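Local structure of DNA alpha-glucosyltransferase (Enterobacteria phage T4, 1XV5) at residues Leu122-Arg133 with Asp146-Tyr156. The protein is a bacteriophage glycosyltransferase of the GT-B clan, built from two Rossmann-like domains that face each other across a cleft. Residues are numbered along the deposited sequence; the frame is centred on the assembly and turned at random.
Sequences LRRNLGLEETVR and DFNKVLMKEWY
Trp155 fits knob-into-hole among Leu128, Glu129, Val132 and Arg133, joining helices 128-133 and 146-155, which cross at -79° on one side of the N-terminal domain's parallel sheet, which contains strands 109-114 and 137-140. The stem of Glu129 lies over one indole face, its CG 3.7 Å from the centroid of the five-membered ring in a CH-pi contact. With CG anti to the backbone N (chi1 -180°) and the chain extended beyond it, Glu129 runs along the indole. Leu128 meets the ring edge, CD2 standing 3.6 Å from Trp155 CH2. Val132 divides its branches: CG2 packs against Trp155 and the rim of Phe147, while CG1 reaches Met152 SD at 3.9 Å. Leu151 carries the apolar seam on to Leu122, and Leu122 and Phe147 both touch Gln114.

Polar links border this core. Arg133 grips Glu129 OE1 side-on through NE and NH2, a salt bridge of 2.7 Å from NH2. The same NH2 donates to Trp155 O at 2.9 Å, a bent bond (136°), and the guanidinium makes an off-centre cation-pi contact with Tyr156. At the other border, two waters bridge Arg123 and Glu154, one from NE to OE2 and one, weakly bound to NH1, to OE1; Arg123 NH1 and Glu154 OE1 stay 4.2 Å apart, beyond a salt bridge.

The chemistry implies an indole held between Glu129's aliphatic stem and, on the opposite face, Leu151 O, with Arg133 tying Glu129 to the C-terminal end of helix 146-155 and a more hydrated, probably weaker charge pairing at Arg123.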
loop_
_atom_site.group_PDB
_atom_site.type_symbol
_atom_site.label_atom_id
_atom_site.label_comp_id
_atom_site.label_asym_id
_atom_site.label_seq_id
_atom_site.Cartn_x
_atom_site.Cartn_y
_atom_site.Cartn_z
ATOM N N LEU A 122 10.303 10.545 0.293
ATOM C CA LEU A 122 10.098 11.517 1.358
ATOM C C LEU A 122 10.483 12.952 1.017
ATOM O O LEU A 122 9.820 13.891 1.461
ATOM C CB LEU A 122 10.848 11.071 2.617
ATOM C CG LEU A 122 10.370 9.743 3.213
ATOM C CD1 LEU A 122 11.234 9.367 4.404
ATOM C CD2 LEU A 122 8.912 9.873 3.629
ATOM N N ARG A 123 11.552 13.131 0.247
ATOM C CA ARG A 123 11.981 14.481 -0.113
ATOM C C ARG A 123 11.178 15.078 -1.265
ATOM O O ARG A 123 11.317 16.262 -1.574
ATOM C CB ARG A 123 13.477 14.507 -0.447
ATOM C CG ARG A 123 14.370 14.267 0.760
ATOM C CD ARG A 123 15.763 14.852 0.559
ATOM N NE ARG A 123 16.584 14.704 1.758
ATOM C CZ ARG A 123 17.432 13.703 1.969
ATOM N NH1 ARG A 123 18.131 13.652 3.095
ATOM N NH2 ARG A 123 17.599 12.763 1.047
ATOM N N ARG A 124 10.342 14.264 -1.901
ATOM C CA ARG A 124 9.508 14.746 -2.996
ATOM C C ARG A 124 8.284 15.442 -2.406
ATOM O O ARG A 124 7.304 15.699 -3.103
ATOM C CB ARG A 124 9.047 13.589 -3.884
ATOM C CG ARG A 124 10.140 12.929 -4.701
ATOM C CD ARG A 124 9.550 11.827 -5.571
ATOM N NE ARG A 124 10.541 11.186 -6.432
ATOM C CZ ARG A 124 11.258 11.824 -7.351
ATOM N NH1 ARG A 124 12.134 11.157 -8.089
ATOM N NH2 ARG A 124 11.102 13.128 -7.532
ATOM N N ASN A 125 8.356 15.739 -1.112
ATOM C CA ASN A 125 7.266 16.398 -0.400
ATOM C C ASN A 125 7.589 17.853 -0.096
ATOM O O ASN A 125 8.752 18.242 -0.032
ATOM C CB ASN A 125 6.995 15.699 0.934
ATOM C CG ASN A 125 6.422 14.315 0.766
ATOM O OD1 ASN A 125 6.985 13.336 1.255
ATOM N ND2 ASN A 125 5.291 14.222 0.084
ATOM N N LEU A 126 6.541 18.646 0.099
ATOM C CA LEU A 126 6.684 20.051 0.450
ATOM C C LEU A 126 5.829 20.288 1.686
ATOM O O LEU A 126 4.684 19.837 1.749
ATOM C CB LEU A 126 6.203 20.959 -0.685
ATOM C CG LEU A 126 7.076 21.079 -1.937
ATOM C CD1 LEU A 126 6.405 22.009 -2.937
ATOM C CD2 LEU A 126 8.449 21.611 -1.562
ATOM N N GLY A 127 6.392 20.978 2.674
ATOM C CA GLY A 127 5.650 21.265 3.887
ATOM C C GLY A 127 5.507 20.104 4.855
ATOM O O GLY A 127 4.672 20.152 5.758
ATOM N N LEU A 128 6.309 19.060 4.684
ATOM C CA LEU A 128 6.230 17.915 5.585
ATOM C C LEU A 128 6.712 18.298 6.984
ATOM O O LEU A 128 6.146 17.861 7.987
ATOM C CB LEU A 128 7.070 16.750 5.056
ATOM C CG LEU A 128 6.997 15.469 5.896
ATOM C CD1 LEU A 128 5.545 15.030 6.042
ATOM C CD2 LEU A 128 7.822 14.376 5.236
ATOM N N GLU A 129 7.757 19.118 7.047
ATOM C CA GLU A 129 8.297 19.552 8.330
ATOM C C GLU A 129 7.249 20.321 9.122
ATOM O O GLU A 129 7.057 20.073 10.311
ATOM C CB GLU A 129 9.538 20.432 8.133
ATOM C CG GLU A 129 10.148 20.905 9.449
ATOM C CD GLU A 129 11.398 21.754 9.272
ATOM O OE1 GLU A 129 11.998 22.134 10.299
ATOM O OE2 GLU A 129 11.782 22.041 8.117
ATOM N N GLU A 130 6.574 21.255 8.459
ATOM C CA GLU A 130 5.547 22.058 9.111
ATOM C C GLU A 130 4.388 21.180 9.558
ATOM O O GLU A 130 3.760 21.429 10.585
ATOM C CB GLU A 130 5.038 23.149 8.164
ATOM C CG GLU A 130 6.049 24.256 7.903
ATOM C CD GLU A 130 6.957 23.979 6.720
ATOM O OE1 GLU A 130 7.249 22.798 6.438
ATOM O OE2 GLU A 130 7.391 24.955 6.076
ATOM N N THR A 131 4.112 20.147 8.774
ATOM C CA THR A 131 3.034 19.223 9.083
ATOM C C THR A 131 3.389 18.442 10.343
ATOM O O THR A 131 2.560 18.272 11.243
ATOM C CB THR A 131 2.813 18.238 7.918
ATOM O OG1 THR A 131 2.536 18.975 6.720
ATOM C CG2 THR A 131 1.647 17.304 8.219
ATOM N N VAL A 132 4.629 17.972 10.400
ATOM C CA VAL A 132 5.113 17.209 11.542
ATOM C C VAL A 132 5.112 18.043 12.823
ATOM O O VAL A 132 4.773 17.543 13.895
ATOM C CB VAL A 132 6.545 16.679 11.283
ATOM C CG1 VAL A 132 7.121 16.064 12.552
ATOM C CG2 VAL A 132 6.514 15.643 10.165
ATOM N N ARG A 133 5.479 19.315 12.710
ATOM C CA ARG A 133 5.526 20.187 13.879
ATOM C C ARG A 133 4.150 20.500 14.465
ATOM O O ARG A 133 4.028 20.775 15.659
ATOM C CB ARG A 133 6.261 21.484 13.533
ATOM C CG ARG A 133 7.731 21.268 13.200
ATOM C CD ARG A 133 8.441 22.570 12.857
ATOM N NE ARG A 133 9.848 22.348 12.528
ATOM C CZ ARG A 133 10.776 21.985 13.407
ATOM N NH1 ARG A 133 10.455 21.805 14.682
ATOM N NH2 ARG A 133 12.027 21.794 13.011
ATOM N N ASP A 146 13.759 5.757 7.098
ATOM C CA ASP A 146 14.378 7.040 6.799
ATOM C C ASP A 146 13.634 8.199 7.454
ATOM O O ASP A 146 14.252 9.169 7.892
ATOM C CB ASP A 146 14.448 7.243 5.281
ATOM C CG ASP A 146 15.472 6.333 4.619
ATOM O OD1 ASP A 146 15.457 6.216 3.377
ATOM O OD2 ASP A 146 16.302 5.742 5.342
ATOM N N PHE A 147 12.310 8.105 7.528
ATOM C CA PHE A 147 11.524 9.168 8.149
ATOM C C PHE A 147 11.958 9.377 9.595
ATOM O O PHE A 147 12.192 10.507 10.025
ATOM C CB PHE A 147 10.031 8.825 8.112
ATOM C CG PHE A 147 9.160 9.833 8.818
ATOM C CD1 PHE A 147 8.904 11.077 8.248
ATOM C CD2 PHE A 147 8.612 9.543 10.061
ATOM C CE1 PHE A 147 8.116 12.020 8.908
ATOM C CE2 PHE A 147 7.822 10.479 10.732
ATOM C CZ PHE A 147 7.574 11.720 10.155
ATOM N N ASN A 148 12.067 8.278 10.340
ATOM C CA ASN A 148 12.464 8.322 11.747
ATOM C C ASN A 148 13.937 8.657 11.974
ATOM O O ASN A 148 14.271 9.519 12.790
ATOM C CB ASN A 148 12.179 6.974 12.429
ATOM C CG ASN A 148 10.712 6.772 12.758
ATOM O OD1 ASN A 148 9.845 6.892 11.895
ATOM N ND2 ASN A 148 10.428 6.446 14.020
ATOM N N LYS A 149 14.813 7.971 11.248
ATOM C CA LYS A 149 16.252 8.143 11.415
ATOM C C LYS A 149 16.934 9.267 10.650
ATOM O O LYS A 149 18.020 9.702 11.032
ATOM C CB LYS A 149 16.957 6.821 11.102
ATOM C CG LYS A 149 16.514 5.661 11.987
ATOM C CD LYS A 149 16.763 5.960 13.460
ATOM C CE LYS A 149 16.371 4.787 14.341
ATOM N NZ LYS A 149 16.678 5.044 15.774
ATOM N N VAL A 150 16.318 9.749 9.579
ATOM C CA VAL A 150 16.941 10.815 8.811
ATOM C C VAL A 150 16.218 12.152 8.924
ATOM O O VAL A 150 16.778 13.120 9.437
ATOM C CB VAL A 150 17.065 10.425 7.318
ATOM C CG1 VAL A 150 17.762 11.532 6.545
ATOM C CG2 VAL A 150 17.850 9.126 7.188
ATOM N N LEU A 151 14.974 12.208 8.458
ATOM C CA LEU A 151 14.215 13.453 8.502
ATOM C C LEU A 151 13.926 13.973 9.906
ATOM O O LEU A 151 14.141 15.152 10.188
ATOM C CB LEU A 151 12.903 13.307 7.722
ATOM C CG LEU A 151 13.024 13.292 6.194
ATOM C CD1 LEU A 151 13.786 12.057 5.745
ATOM C CD2 LEU A 151 11.637 13.310 5.570
ATOM N N MET A 152 13.442 13.103 10.787
ATOM C CA MET A 152 13.131 13.513 12.152
ATOM C C MET A 152 14.343 14.082 12.881
ATOM O O MET A 152 14.237 15.085 13.589
ATOM C CB MET A 152 12.563 12.336 12.949
ATOM C CG MET A 152 11.109 12.012 12.635
ATOM S SD MET A 152 9.999 13.400 12.969
ATOM C CE MET A 152 10.043 13.446 14.762
ATOM N N LYS A 153 15.494 13.442 12.713
ATOM C CA LYS A 153 16.705 13.910 13.370
ATOM C C LYS A 153 17.223 15.170 12.694
ATOM O O LYS A 153 18.003 15.922 13.277
ATOM C CB LYS A 153 17.773 12.814 13.358
ATOM C CG LYS A 153 17.373 11.597 14.181
ATOM C CD LYS A 153 18.522 10.623 14.378
ATOM C CE LYS A 153 18.103 9.483 15.297
ATOM N NZ LYS A 153 19.222 8.548 15.594
ATOM N N GLU A 154 16.769 15.404 11.467
ATOM C CA GLU A 154 17.178 16.581 10.716
ATOM C C GLU A 154 16.346 17.785 11.145
ATOM O O GLU A 154 16.844 18.910 11.191
ATOM C CB GLU A 154 17.005 16.339 9.218
ATOM C CG GLU A 154 17.467 17.492 8.345
ATOM C CD GLU A 154 17.373 17.172 6.866
ATOM O OE1 GLU A 154 17.963 16.157 6.440
ATOM O OE2 GLU A 154 16.714 17.937 6.130
ATOM N N TRP A 155 15.079 17.544 11.462
ATOM C CA TRP A 155 14.191 18.618 11.891
ATOM C C TRP A 155 14.368 18.892 13.381
ATOM O O TRP A 155 14.111 19.998 13.853
ATOM C CB TRP A 155 12.729 18.258 11.606
ATOM C CG TRP A 155 12.422 18.028 10.153
ATOM C CD1 TRP A 155 12.862 18.769 9.091
ATOM C CD2 TRP A 155 11.568 17.016 9.608
ATOM N NE1 TRP A 155 12.333 18.280 7.919
ATOM C CE2 TRP A 155 11.535 17.204 8.207
ATOM C CE3 TRP A 155 10.824 15.967 10.167
ATOM C CZ2 TRP A 155 10.788 16.381 7.357
ATOM C CZ3 TRP A 155 10.081 15.149 9.320
ATOM C CH2 TRP A 155 10.070 15.363 7.930
ATOM N N TYR A 156 14.807 17.871 14.110
ATOM C CA TYR A 156 15.031 17.969 15.548
ATOM C C TYR A 156 16.449 17.485 15.836
ATOM O O TYR A 156 16.651 16.405 16.393
ATOM C CB TYR A 156 14.013 17.101 16.290
ATOM C CG TYR A 156 12.581 17.511 16.038
ATOM C CD1 TYR A 156 11.985 18.532 16.778
ATOM C CD2 TYR A 156 11.829 16.902 15.033
ATOM C CE1 TYR A 156 10.676 18.937 16.525
ATOM C CE2 TYR A 156 10.521 17.299 14.769
ATOM C CZ TYR A 156 9.950 18.316 15.519
ATOM O OH TYR A 156 8.656 18.705 15.264
HETATM O O HOH W 1 19.183 16.343 4.101
HETATM O O HOH W 2 15.501 16.411 3.545
#